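Local coordinates for catalase (Bacillus pumilus, PDB 4QOM), which catalyses the breakdown of hydrogen peroxide to water and oxygen at a haem, and is seen here with benzene-1,2,3-triol (pyrogallol) bound, at residues Thr97-Lys102 with His148-Asp153; Thr107-Arg112 with Trp180-Glu185; Leu132-Ile137 with Thr282-Glu287. One frame throughout, in Å; residues are numbered along the deposited sequence. Where two conformers were deposited one is given.

All three contacts are buried, their centres 14 to 15 Å from the centre of the chain, so they differ in chemistry more than in depth. Contacts 1 and 2 draw on one loop, between strands 88-96 and 113-120, and join it to the ends of helices 143-150 and 175-181. D110 of contact 2 ties them together: its OD2 lies 2.9 Å from I99 N and 3.0 Å from V98 N. In both, a cationic side chain crosses to backbone carbonyls, K151 in contact 1 and R109 in contact 2. Contact 3 joins two loops by methyl packing and a water, while F135 packs against a haem methyl. Pyrogallol of chain H touches all three.

Contact 1: residues Thr97-Lys102 with His148-Asp153; sequences TVIHPK and HSLKPD. With PYG (benzene-1,2,3-triol), chain H; PYG (benzene-1,2,3-triol), chain G.
K151 NZ donates to I99 O across 2.8 Å, the one direct hydrogen bond between the two segments. The C=O...N angle is 150°, with the donor tilted 23° from the carbonyl plane. K151 is the first residue past helix 143-150; its chain bends at chi2 (-87°) and then runs extended, which brings the ammonium back to I99. The same nitrogen donates to V55 O and makes a weak, 3.4 Å bond to water 1, which lies 2.7 Å from V98 O and 2.9 Å from H100 O. A methionine in its place would probably leave I99 O and V55 O without this donor and the water without its link to 148-153.

Apolar contact comes from both branches of I99. I99 CD1 presses on L150 CB at 3.4 Å, tighter than usual for two carbons, the side chains crossing at about a right angle. I99 CG2 meets P152 CD at 4.1 Å.

Two pyrogallols flank the pair: L150 CD2 lies 3.6 Å from C6 of pyrogallol chain G, and V98 CG1 the same distance from C4 of pyrogallol chain H.

The chemistry implies a buried ammonium held largely by backbone carbonyls, whose dipoles would be expected to offset part of its charge and of the like charge of R50 of a second subunit.

Contact 2: residues Thr107-Arg112 with Trp180-Glu185; sequences TLRDPR and WLFSDE. With PYG (benzene-1,2,3-triol), chain G; PYG (benzene-1,2,3-triol), chain H.
P111 and L181 mark the closest backbone approach, their CA atoms 7.0 Å apart. The 107-112 segment is irregular loop, whereas 180-185 leaves a helix after L181 and resumes as 3-10 from D184. At the junction, W180 O accepts from both S183 N and S183 OG, and S183 OG accepts from E185 N, an ST turn. Water 3 donates to D110 O and E185 O, a bridge from loop to turn.

R109 carries the side-chain contact. With CG anti to the backbone N (chi1 -176°) and a bend at chi3, its guanidinium lies beside the turn. R109 NH1 donates to L181 O at 3.0 Å, with an N-H...O angle of 153° and the donor in the carbonyl plane; a second bond, to S183 O, is weak because its angle is only 122°. Its NH2 reaches D184 OD1 through water 2. R109 CD sits over one face of the F182 ring, 3.9 Å from the centroid, a CH-pi contact. L181 CD1 lies 3.6 Å from P111 N and D110 C, and 3.9 Å from P111 CD.

Within the loop, R112 grips L108 O end-on with NH1 and NH2, and NH1 also donates to D110 O, fixing the curve of the chain. D110 OD1 lies beside O1 of pyrogallol chain G, at a distance too short to be taken at face value.

F182 packs on L440 and L444 of helix 434-448, and R109 touches N443 of that helix and M229 of helix 229-236; R112 N, just before strand 113-120, is hydrogen-bonded to N131 OD1.

Contact 3: residues Leu132-Ile137 with Thr282-Glu287; sequences LPIFFI and TKTWSE. With PYG (benzene-1,2,3-triol), chain H; HEM (protoporphyrin IX containing Fe), chain E.
T282 OG1 is gripped by two groups, K283 NZ at 3.1 Å and the carboxylate of D280, while the methyl of the same side chain touches the 132-137 segment. K283 NZ is also bonded to P419 O and salt-bridged to D280. The first torsion (67°) sets OG1 between the backbone N and the carbonyl carbon and leaves T282 CG2 against F135 O, 3.4 Å away, with I137 O a little farther. No direct hydrogen bond links the segments. Water 4 spans them instead, 2.7 Å from P133 O and from K283 O.

The apolar contact centres on I134 CG2, which meets T284 CG2 at 3.6 Å and touches the K283 carbonyl carbon. P133 CG adds a looser touch to T284 CG2 at 4.0 Å.

F135 faces the active site. Haem methyl CMC lies over one face of its ring, F136 CD1 over the opposite one, and C3 of pyrogallol chain H at its edge, 3.3 Å from CE1.

The touching parts, 133-137 and 282-284, run 156° apart, and F135 is joined by a backbone hydrogen bond to P281. P133 and I134 rest on W180 of helix 175-181, whose H176 ND1 bonds T282 O, while F135 and I137 pack on M146 of helix 143-150 and L332 of helix 331-348.

Contact 1: residues Thr97-Lys102 with His148-Asp153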
loop_
_atom_site.group_PDB
_atom_site.type_symbol
_atom_site.label_atom_id
_atom_site.label_comp_id
_atom_site.label_asym_id
_atom_site.label_seq_id
_atom_site.Cartn_x
_atom_site.Cartn_y
_atom_site.Cartn_z
ATOM N N THR A 97 7.327 22.720 -11.071
ATOM C CA THR A 97 7.458 23.632 -9.954
ATOM C C THR A 97 7.913 22.846 -8.709
ATOM O O THR A 97 8.348 21.674 -8.823
ATOM C CB THR A 97 6.185 24.428 -9.746
ATOM O OG1 THR A 97 5.113 23.565 -9.379
ATOM C CG2 THR A 97 5.826 25.217 -11.055
ATOM N N VAL A 98 7.819 23.440 -7.527
ATOM C CA VAL A 98 8.301 22.766 -6.318
ATOM C C VAL A 98 7.244 22.517 -5.257
ATOM O O VAL A 98 7.083 21.399 -4.815
ATOM C CB VAL A 98 9.477 23.511 -5.686
ATOM C CG1 VAL A 98 9.923 22.792 -4.418
ATOM C CG2 VAL A 98 10.595 23.610 -6.703
ATOM N N ILE A 99 6.666 23.609 -4.716
ATOM C CA ILE A 99 6.008 23.570 -3.431
ATOM C C ILE A 99 4.555 23.086 -3.504
ATOM O O ILE A 99 4.120 22.266 -2.697
ATOM C CB ILE A 99 6.115 24.874 -2.706
ATOM C CG1 ILE A 99 7.628 25.064 -2.249
ATOM C CG2 ILE A 99 5.226 24.903 -1.504
ATOM C CD1 ILE A 99 8.182 24.060 -1.212
ATOM N N HIS A 100 3.783 23.641 -4.409
ATOM C CA HIS A 100 2.339 23.347 -4.381
ATOM C C HIS A 100 1.992 22.037 -5.010
ATOM O O HIS A 100 2.796 21.442 -5.733
ATOM C CB HIS A 100 1.509 24.530 -4.920
ATOM C CG HIS A 100 1.579 25.727 -4.055
ATOM N ND1 HIS A 100 0.690 25.995 -3.024
ATOM C CD2 HIS A 100 2.557 26.644 -3.957
ATOM C CE1 HIS A 100 1.059 27.103 -2.410
ATOM N NE2 HIS A 100 2.188 27.522 -2.964
ATOM N N PRO A 101 0.717 21.555 -4.771
ATOM C CA PRO A 101 0.416 20.213 -5.281
ATOM C C PRO A 101 0.196 20.107 -6.780
ATOM O O PRO A 101 0.307 21.103 -7.519
ATOM C CB PRO A 101 -0.887 19.843 -4.525
ATOM C CG PRO A 101 -0.886 20.738 -3.294
ATOM C CD PRO A 101 -0.271 21.997 -3.775
ATOM N N LYS A 102 -0.225 18.908 -7.219
ATOM C CA LYS A 102 -0.718 18.706 -8.553
ATOM C C LYS A 102 -1.876 19.672 -8.748
ATOM O O LYS A 102 -2.673 19.912 -7.842
ATOM C CB LYS A 102 -1.167 17.244 -8.749
ATOM C CG LYS A 102 -0.017 16.283 -9.019
ATOM C CD LYS A 102 -0.563 14.850 -9.073
ATOM C CE LYS A 102 -1.459 14.595 -10.286
ATOM N NZ LYS A 102 -0.682 14.547 -11.555
ATOM N N HIS A 148 8.657 22.001 4.967
ATOM C CA HIS A 148 7.578 22.249 5.791
ATOM C C HIS A 148 7.296 23.752 5.992
ATOM O O HIS A 148 6.143 24.152 6.050
ATOM C CB HIS A 148 7.668 21.572 7.166
ATOM C CG HIS A 148 7.477 20.088 7.179
ATOM N ND1 HIS A 148 7.504 19.354 8.358
ATOM C CD2 HIS A 148 7.340 19.170 6.170
ATOM C CE1 HIS A 148 7.345 18.071 8.073
ATOM N NE2 HIS A 148 7.299 17.932 6.759
ATOM N N SER A 149 8.343 24.571 6.087
ATOM C CA SER A 149 8.150 26.022 6.231
ATOM C C SER A 149 7.599 26.660 4.990
ATOM O O SER A 149 6.847 27.619 5.059
ATOM C CB SER A 149 9.461 26.701 6.604
ATOM O OG SER A 149 10.293 26.949 5.499
ATOM N N LEU A 150 7.997 26.132 3.828
ATOM C CA LEU A 150 7.551 26.650 2.494
ATOM C C LEU A 150 6.165 26.181 2.101
ATOM O O LEU A 150 5.454 26.937 1.423
ATOM C CB LEU A 150 8.527 26.247 1.395
ATOM C CG LEU A 150 9.918 26.984 1.418
ATOM C CD1 LEU A 150 10.944 26.249 0.643
ATOM C CD2 LEU A 150 9.753 28.373 0.867
ATOM N N LYS A 151 5.838 24.953 2.455
ATOM C CA LYS A 151 4.534 24.345 2.132
ATOM C C LYS A 151 3.415 25.133 2.779
ATOM O O LYS A 151 3.567 25.786 3.842
ATOM C CB LYS A 151 4.491 22.899 2.577
ATOM C CG LYS A 151 5.305 21.906 1.686
ATOM C CD LYS A 151 4.508 21.387 0.524
ATOM C CE LYS A 151 5.283 20.469 -0.388
ATOM N NZ LYS A 151 4.334 19.824 -1.375
ATOM N N PRO A 152 2.220 25.033 2.170
ATOM C CA PRO A 152 1.072 25.475 2.915
ATOM C C PRO A 152 1.107 25.139 4.413
ATOM O O PRO A 152 1.383 24.041 4.803
ATOM C CB PRO A 152 -0.146 24.875 2.090
ATOM C CG PRO A 152 0.419 24.864 0.671
ATOM C CD PRO A 152 1.880 24.447 0.868
ATOM N N ASP A 153 0.694 26.096 5.233
ATOM C CA ASP A 153 0.524 25.913 6.644
ATOM C C ASP A 153 -0.332 24.663 6.935
ATOM O O ASP A 153 -1.344 24.431 6.273
ATOM C CB ASP A 153 -0.023 27.230 7.200
ATOM C CG ASP A 153 -0.336 27.208 8.664
ATOM O OD1 ASP A 153 -1.241 26.456 9.095
ATOM O OD2 ASP A 153 0.125 28.103 9.413
HETATM C C1 PYG H . 13.143 20.932 -3.551
HETATM C C2 PYG H . 13.611 21.961 -4.472
HETATM C C3 PYG H . 13.511 23.360 -4.050
HETATM C C4 PYG H . 12.977 23.719 -2.806
HETATM C C5 PYG H . 12.522 22.723 -1.934
HETATM C C6 PYG H . 12.606 21.389 -2.322
HETATM O O1 PYG H . 13.271 19.593 -3.900
HETATM O O2 PYG H . 14.107 21.605 -5.643
HETATM O O3 PYG H . 13.912 24.266 -4.912
HETATM C C1 PYG G . 9.531 29.093 -2.790
HETATM C C2 PYG G . 8.148 29.581 -2.841
HETATM C C3 PYG G . 7.889 30.995 -2.408
HETATM C C4 PYG G . 8.955 31.774 -1.982
HETATM C C5 PYG G . 10.228 31.254 -1.935
HETATM C C6 PYG G . 10.516 29.947 -2.328
HETATM O O1 PYG G . 9.919 27.830 -3.134
HETATM O O2 PYG G . 7.152 28.740 -3.237
HETATM O O3 PYG G . 6.637 31.608 -2.417
HETATM O O HOH W 1 4.960 19.744 -4.734
#

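Contact 2: residues Thr107-Arg112 with Trp180-Glu185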
loop_
_atom_site.group_PDB
_atom_site.type_symbol
_atom_site.label_atom_id
_atom_site.label_comp_id
_atom_site.label_asym_id
_atom_site.label_seq_id
_atom_site.Cartn_x
_atom_site.Cartn_y
_atom_site.Cartn_z
ATOM N N THR A 107 2.409 29.684 -12.613
ATOM C CA THR A 107 2.722 31.126 -12.545
ATOM C C THR A 107 3.224 31.494 -11.147
ATOM O O THR A 107 3.457 32.683 -10.885
ATOM C CB THR A 107 1.461 31.949 -12.840
ATOM O OG1 THR A 107 0.333 31.296 -12.224
ATOM C CG2 THR A 107 1.184 32.006 -14.325
ATOM N N LEU A 108 3.389 30.516 -10.242
ATOM C CA LEU A 108 3.819 30.844 -8.867
ATOM C C LEU A 108 5.349 31.043 -8.849
ATOM O O LEU A 108 6.080 30.413 -9.623
ATOM C CB LEU A 108 3.447 29.748 -7.908
ATOM C CG LEU A 108 1.974 29.326 -7.914
ATOM C CD1 LEU A 108 1.755 28.294 -6.833
ATOM C CD2 LEU A 108 1.088 30.550 -7.704
ATOM N N ARG A 109 5.823 31.785 -7.865
ATOM C CA ARG A 109 7.267 31.855 -7.578
ATOM C C ARG A 109 7.806 30.533 -6.994
ATOM O O ARG A 109 7.195 29.941 -6.113
ATOM C CB ARG A 109 7.584 33.029 -6.625
ATOM C CG ARG A 109 9.082 33.227 -6.362
ATOM C CD ARG A 109 9.425 34.484 -5.573
ATOM N NE ARG A 109 8.749 35.646 -6.155
ATOM C CZ ARG A 109 9.146 36.324 -7.241
ATOM N NH1 ARG A 109 10.275 36.066 -7.888
ATOM N NH2 ARG A 109 8.363 37.286 -7.710
ATOM N N ASP A 110 8.931 30.078 -7.504
ATOM C CA ASP A 110 9.487 28.741 -7.130
ATOM C C ASP A 110 10.729 28.522 -8.000
ATOM O O ASP A 110 10.749 28.910 -9.152
ATOM C CB ASP A 110 8.448 27.608 -7.416
ATOM C CG ASP A 110 7.956 26.869 -6.160
ATOM O OD1 ASP A 110 8.456 27.091 -5.004
ATOM O OD2 ASP A 110 6.980 26.051 -6.333
ATOM N N PRO A 111 11.719 27.806 -7.457
ATOM C CA PRO A 111 12.629 27.119 -8.400
ATOM C C PRO A 111 11.817 26.240 -9.341
ATOM O O PRO A 111 10.713 25.839 -8.989
ATOM C CB PRO A 111 13.539 26.291 -7.488
ATOM C CG PRO A 111 13.314 26.898 -6.150
ATOM C CD PRO A 111 11.906 27.284 -6.113
ATOM N N ARG A 112 12.412 25.914 -10.479
ATOM C CA ARG A 112 11.850 24.925 -11.374
ATOM C C ARG A 112 12.771 23.724 -11.440
ATOM O O ARG A 112 13.972 23.865 -11.620
ATOM C CB ARG A 112 11.637 25.533 -12.762
ATOM C CG ARG A 112 10.253 26.052 -13.039
ATOM C CD ARG A 112 9.778 27.099 -12.047
ATOM N NE ARG A 112 8.469 27.597 -12.418
ATOM C CZ ARG A 112 7.817 28.508 -11.718
ATOM N NH1 ARG A 112 8.341 28.991 -10.604
ATOM N NH2 ARG A 112 6.593 28.886 -12.093
ATOM N N TRP A 180 18.666 35.062 -5.723
ATOM C CA TRP A 180 18.281 34.638 -7.075
ATOM C C TRP A 180 16.758 34.501 -7.231
ATOM O O TRP A 180 16.170 34.934 -8.223
ATOM C CB TRP A 180 18.901 33.283 -7.424
ATOM C CG TRP A 180 20.352 33.255 -7.754
ATOM C CD1 TRP A 180 21.382 33.358 -6.873
ATOM C CD2 TRP A 180 20.925 32.971 -9.026
ATOM N NE1 TRP A 180 22.563 33.216 -7.540
ATOM C CE2 TRP A 180 22.322 32.982 -8.857
ATOM C CE3 TRP A 180 20.410 32.774 -10.307
ATOM C CZ2 TRP A 180 23.201 32.754 -9.904
ATOM C CZ3 TRP A 180 21.314 32.519 -11.345
ATOM C CH2 TRP A 180 22.674 32.572 -11.142
ATOM N N LEU A 181 16.136 33.822 -6.269
ATOM C CA LEU A 181 14.750 33.423 -6.356
ATOM C C LEU A 181 13.792 34.656 -6.343
ATOM O O LEU A 181 12.694 34.596 -6.934
ATOM C CB LEU A 181 14.395 32.514 -5.186
ATOM C CG LEU A 181 12.935 32.007 -5.142
ATOM C CD1 LEU A 181 12.661 31.093 -6.301
ATOM C CD2 LEU A 181 12.727 31.306 -3.830
ATOM N N PHE A 182 14.189 35.746 -5.703
ATOM C CA PHE A 182 13.367 36.954 -5.695
ATOM C C PHE A 182 13.702 37.973 -6.758
ATOM O O PHE A 182 13.045 39.017 -6.838
ATOM C CB PHE A 182 13.268 37.550 -4.281
ATOM C CG PHE A 182 12.330 36.767 -3.403
ATOM C CD1 PHE A 182 11.010 37.065 -3.369
ATOM C CD2 PHE A 182 12.817 35.705 -2.631
ATOM C CE1 PHE A 182 10.142 36.321 -2.602
ATOM C CE2 PHE A 182 11.965 34.955 -1.853
ATOM C CZ PHE A 182 10.622 35.283 -1.826
ATOM N N SER A 183 14.631 37.641 -7.632
ATOM C CA SER A 183 14.662 38.257 -8.985
ATOM C C SER A 183 13.457 37.803 -9.767
ATOM O O SER A 183 12.673 36.955 -9.287
ATOM C CB SER A 183 15.983 37.935 -9.714
ATOM O OG SER A 183 16.056 36.597 -10.192
ATOM N N ASP A 184 13.266 38.308 -10.969
ATOM C CA ASP A 184 12.132 37.777 -11.736
ATOM C C ASP A 184 12.421 36.348 -12.225
ATOM O O ASP A 184 11.494 35.691 -12.683
ATOM C CB ASP A 184 11.761 38.656 -12.896
ATOM C CG ASP A 184 11.135 39.967 -12.444
ATOM O OD1 ASP A 184 10.567 40.068 -11.331
ATOM O OD2 ASP A 184 11.209 40.953 -13.251
ATOM N N GLU A 185 13.647 35.868 -12.092
ATOM C CA GLU A 185 13.942 34.455 -12.493
ATOM C C GLU A 185 13.280 33.478 -11.520
ATOM O O GLU A 185 13.190 32.246 -11.817
ATOM C CB GLU A 185 15.446 34.167 -12.594
ATOM C CG GLU A 185 15.724 32.898 -13.446
ATOM C CD GLU A 185 17.192 32.635 -13.733
ATOM O OE1 GLU A 185 18.036 33.538 -13.431
ATOM O OE2 GLU A 185 17.498 31.537 -14.307
HETATM C C1 PYG G . 9.531 29.093 -2.790
HETATM C C2 PYG G . 8.148 29.581 -2.841
HETATM C C3 PYG G . 7.889 30.995 -2.408
HETATM C C4 PYG G . 8.955 31.774 -1.982
HETATM C C5 PYG G . 10.228 31.254 -1.935
HETATM C C6 PYG G . 10.516 29.947 -2.328
HETATM O O1 PYG G . 9.919 27.830 -3.134
HETATM O O2 PYG G . 7.152 28.740 -3.237
HETATM O O3 PYG G . 6.637 31.608 -2.417
HETATM C C1 PYG H . 13.143 20.932 -3.551
HETATM C C2 PYG H . 13.611 21.961 -4.472
HETATM C C3 PYG H . 13.511 23.360 -4.050
HETATM C C4 PYG H . 12.977 23.719 -2.806
HETATM C C5 PYG H . 12.522 22.723 -1.934
HETATM C C6 PYG H . 12.606 21.389 -2.322
HETATM O O1 PYG H . 13.271 19.593 -3.900
HETATM O O2 PYG H . 14.107 21.605 -5.643
HETATM O O3 PYG H . 13.912 24.266 -4.912
HETATM O O HOH W 2 8.736 37.861 -10.639
HETATM O O HOH W 3 12.815 29.890 -10.626
#

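Contact 3: residues Leu132-Ile137 with Thr282-Glu287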
loop_
_atom_site.group_PDB
_atom_site.type_symbol
_atom_site.label_atom_id
_atom_site.label_comp_id
_atom_site.label_asym_id
_atom_site.label_seq_id
_atom_site.Cartn_x
_atom_site.Cartn_y
_atom_site.Cartn_z
ATOM N N LEU A 132 17.683 27.190 -11.152
ATOM C CA LEU A 132 18.626 28.015 -10.367
ATOM C C LEU A 132 19.774 27.134 -9.918
ATOM O O LEU A 132 19.642 25.942 -9.645
ATOM C CB LEU A 132 17.942 28.628 -9.140
ATOM C CG LEU A 132 16.637 29.386 -9.444
ATOM C CD1 LEU A 132 16.106 29.970 -8.143
ATOM C CD2 LEU A 132 16.861 30.468 -10.465
ATOM N N PRO A 133 21.001 27.705 -9.865
ATOM C CA PRO A 133 22.229 26.896 -9.721
ATOM C C PRO A 133 22.742 26.668 -8.309
ATOM O O PRO A 133 23.765 25.972 -8.144
ATOM C CB PRO A 133 23.268 27.743 -10.518
ATOM C CG PRO A 133 22.812 29.123 -10.224
ATOM C CD PRO A 133 21.293 29.054 -10.354
ATOM N N ILE A 134 21.973 27.138 -7.310
ATOM C CA ILE A 134 22.322 26.931 -5.903
ATOM C C ILE A 134 21.086 26.491 -5.134
ATOM O O ILE A 134 20.020 26.383 -5.695
ATOM C CB ILE A 134 22.900 28.197 -5.281
ATOM C CG1 ILE A 134 21.952 29.386 -5.513
ATOM C CG2 ILE A 134 24.253 28.503 -5.880
ATOM C CD1 ILE A 134 22.308 30.601 -4.746
ATOM N N PHE A 135 21.242 26.267 -3.840
ATOM C CA PHE A 135 20.109 25.889 -3.014
ATOM C C PHE A 135 20.089 26.709 -1.709
ATOM O O PHE A 135 21.055 27.409 -1.377
ATOM C CB PHE A 135 20.179 24.372 -2.734
ATOM C CG PHE A 135 18.833 23.735 -2.565
ATOM C CD1 PHE A 135 18.004 23.705 -3.613
ATOM C CD2 PHE A 135 18.461 23.163 -1.377
ATOM C CE1 PHE A 135 16.757 23.085 -3.502
ATOM C CE2 PHE A 135 17.209 22.556 -1.234
ATOM C CZ PHE A 135 16.357 22.542 -2.288
ATOM N N PHE A 136 19.020 26.597 -0.975
ATOM C CA PHE A 136 18.717 27.345 0.254
ATOM C C PHE A 136 19.504 26.813 1.444
ATOM O O PHE A 136 19.717 27.527 2.388
ATOM C CB PHE A 136 17.285 27.095 0.660
ATOM C CG PHE A 136 16.255 27.457 -0.379
ATOM C CD1 PHE A 136 15.761 26.478 -1.260
ATOM C CD2 PHE A 136 15.697 28.719 -0.395
ATOM C CE1 PHE A 136 14.798 26.788 -2.195
ATOM C CE2 PHE A 136 14.697 29.036 -1.316
ATOM C CZ PHE A 136 14.250 28.065 -2.204
ATOM N N ILE A 137 19.824 25.523 1.394
ATOM C CA ILE A 137 20.443 24.816 2.502
ATOM C C ILE A 137 21.592 23.936 1.994
ATOM O O ILE A 137 21.766 23.748 0.787
ATOM C CB ILE A 137 19.434 23.955 3.314
ATOM C CG1 ILE A 137 18.703 22.948 2.388
ATOM C CG2 ILE A 137 18.428 24.817 4.079
ATOM C CD1 ILE A 137 17.941 21.878 3.120
ATOM N N THR A 282 25.279 26.064 -1.714
ATOM C CA THR A 282 24.827 27.482 -1.649
ATOM C C THR A 282 25.802 28.394 -2.442
ATOM O O THR A 282 25.579 29.589 -2.469
ATOM C CB THR A 282 24.695 28.017 -0.206
ATOM O OG1 THR A 282 26.007 28.097 0.428
ATOM C CG2 THR A 282 23.799 27.138 0.618
ATOM N N LYS A 283 26.795 27.795 -3.091
ATOM C CA LYS A 283 27.865 28.500 -3.821
ATOM C C LYS A 283 27.871 28.146 -5.294
ATOM O O LYS A 283 27.704 26.967 -5.653
ATOM C CB LYS A 283 29.227 28.149 -3.234
ATOM C CG LYS A 283 29.441 28.432 -1.759
ATOM C CD LYS A 283 29.454 29.919 -1.453
ATOM C CE LYS A 283 29.636 30.200 0.023
ATOM N NZ LYS A 283 28.495 29.811 0.886
ATOM N N THR A 284 28.114 29.127 -6.152
ATOM C CA THR A 284 28.526 28.920 -7.532
ATOM C C THR A 284 30.059 29.060 -7.670
ATOM O O THR A 284 30.734 29.520 -6.716
ATOM C CB THR A 284 27.905 29.942 -8.471
ATOM O OG1 THR A 284 28.190 31.250 -7.986
ATOM C CG2 THR A 284 26.385 29.743 -8.523
ATOM N N TRP A 285 30.596 28.579 -8.801
ATOM C CA TRP A 285 32.013 28.800 -9.160
ATOM C C TRP A 285 32.094 29.865 -10.188
ATOM O O TRP A 285 31.327 29.882 -11.187
ATOM C CB TRP A 285 32.620 27.503 -9.771
ATOM C CG TRP A 285 32.665 26.267 -8.955
ATOM C CD1 TRP A 285 32.403 26.111 -7.617
ATOM C CD2 TRP A 285 32.952 24.977 -9.458
ATOM N NE1 TRP A 285 32.567 24.819 -7.270
ATOM C CE2 TRP A 285 32.893 24.087 -8.385
ATOM C CE3 TRP A 285 33.318 24.496 -10.734
ATOM C CZ2 TRP A 285 33.123 22.746 -8.542
ATOM C CZ3 TRP A 285 33.457 23.238 -10.909
ATOM C CH2 TRP A 285 33.420 22.321 -9.801
ATOM N N SER A 286 33.072 30.771 -10.014
ATOM C CA SER A 286 33.287 31.845 -10.981
ATOM C C SER A 286 33.460 31.319 -12.406
ATOM O O SER A 286 34.218 30.358 -12.633
ATOM C CB SER A 286 34.580 32.587 -10.586
ATOM O OG SER A 286 35.032 33.407 -11.654
ATOM N N GLU A 287 32.743 31.891 -13.357
ATOM C CA GLU A 287 32.909 31.512 -14.777
ATOM C C GLU A 287 34.136 32.142 -15.436
ATOM O O GLU A 287 34.611 31.625 -16.450
ATOM C CB GLU A 287 31.624 31.818 -15.570
ATOM C CG GLU A 287 30.540 30.868 -15.074
ATOM C CD GLU A 287 29.175 31.087 -15.672
ATOM O OE1 GLU A 287 29.054 31.850 -16.639
ATOM O OE2 GLU A 287 28.228 30.447 -15.160
HETATM C C1 PYG H . 13.143 20.932 -3.551
HETATM C C2 PYG H . 13.611 21.961 -4.472
HETATM C C3 PYG H . 13.511 23.360 -4.050
HETATM C C4 PYG H . 12.977 23.719 -2.806
HETATM C C5 PYG H . 12.522 22.723 -1.934
HETATM C C6 PYG H . 12.606 21.389 -2.322
HETATM O O1 PYG H . 13.271 19.593 -3.900
HETATM O O2 PYG H . 14.107 21.605 -5.643
HETATM O O3 PYG H . 13.912 24.266 -4.912
HETATM C CHA HEM E . 11.852 15.801 -6.365
HETATM C CHB HEM E . 14.072 15.171 -2.144
HETATM C CHC HEM E . 17.062 18.992 -3.143
HETATM C CHD HEM E . 15.542 18.700 -7.749
HETATM C C1A HEM E . 12.172 15.343 -5.117
HETATM C C2A HEM E . 11.438 14.354 -4.403
HETATM C C3A HEM E . 12.087 14.158 -3.232
HETATM C C4A HEM E . 13.170 15.055 -3.195
HETATM C CMA HEM E . 11.741 13.199 -2.143
HETATM C CAA HEM E . 10.268 13.581 -4.918
HETATM C CBA HEM E . 10.818 12.447 -5.805
HETATM C CGA HEM E . 9.761 11.551 -6.425
HETATM O O1A HEM E . 10.067 10.819 -7.440
HETATM O O2A HEM E . 8.625 11.495 -5.883
HETATM C C1B HEM E . 15.045 16.194 -2.080
HETATM C C2B HEM E . 15.860 16.386 -0.920
HETATM C C3B HEM E . 16.641 17.460 -1.176
HETATM C C4B HEM E . 16.381 17.895 -2.547
HETATM C CMB HEM E . 15.787 15.590 0.354
HETATM C CAB HEM E . 17.654 18.062 -0.307
HETATM C CBB HEM E . 17.817 17.434 0.834
HETATM C C1C HEM E . 16.921 19.231 -4.509
HETATM C C2C HEM E . 17.915 19.816 -5.312
HETATM C C3C HEM E . 17.467 19.773 -6.605
HETATM C C4C HEM E . 16.250 19.036 -6.644
HETATM C CMC HEM E . 19.159 20.497 -4.835
HETATM C CAC HEM E . 18.191 20.185 -7.766
HETATM C CBC HEM E . 19.511 20.347 -7.669
HETATM C C1D HEM E . 14.386 17.898 -7.677
HETATM C C2D HEM E . 13.564 17.690 -8.864
HETATM C C3D HEM E . 12.528 16.903 -8.489
HETATM C C4D HEM E . 12.735 16.636 -7.062
HETATM C CMD HEM E . 13.870 18.255 -10.227
HETATM C CAD HEM E . 11.422 16.395 -9.378
HETATM C CBD HEM E . 11.899 15.197 -10.234
HETATM C CGD HEM E . 10.777 14.755 -11.141
HETATM O O1D HEM E . 10.616 15.437 -12.181
HETATM O O2D HEM E . 10.029 13.783 -10.787
HETATM N NA HEM E . 13.236 15.766 -4.387
HETATM N NB HEM E . 15.444 17.061 -3.002
HETATM N NC HEM E . 16.000 18.662 -5.363
HETATM N ND HEM E . 13.845 17.268 -6.632
HETATM FE FE HEM E . 14.613 17.164 -4.904
HETATM O O HOH W 4 26.469 25.752 -7.750
#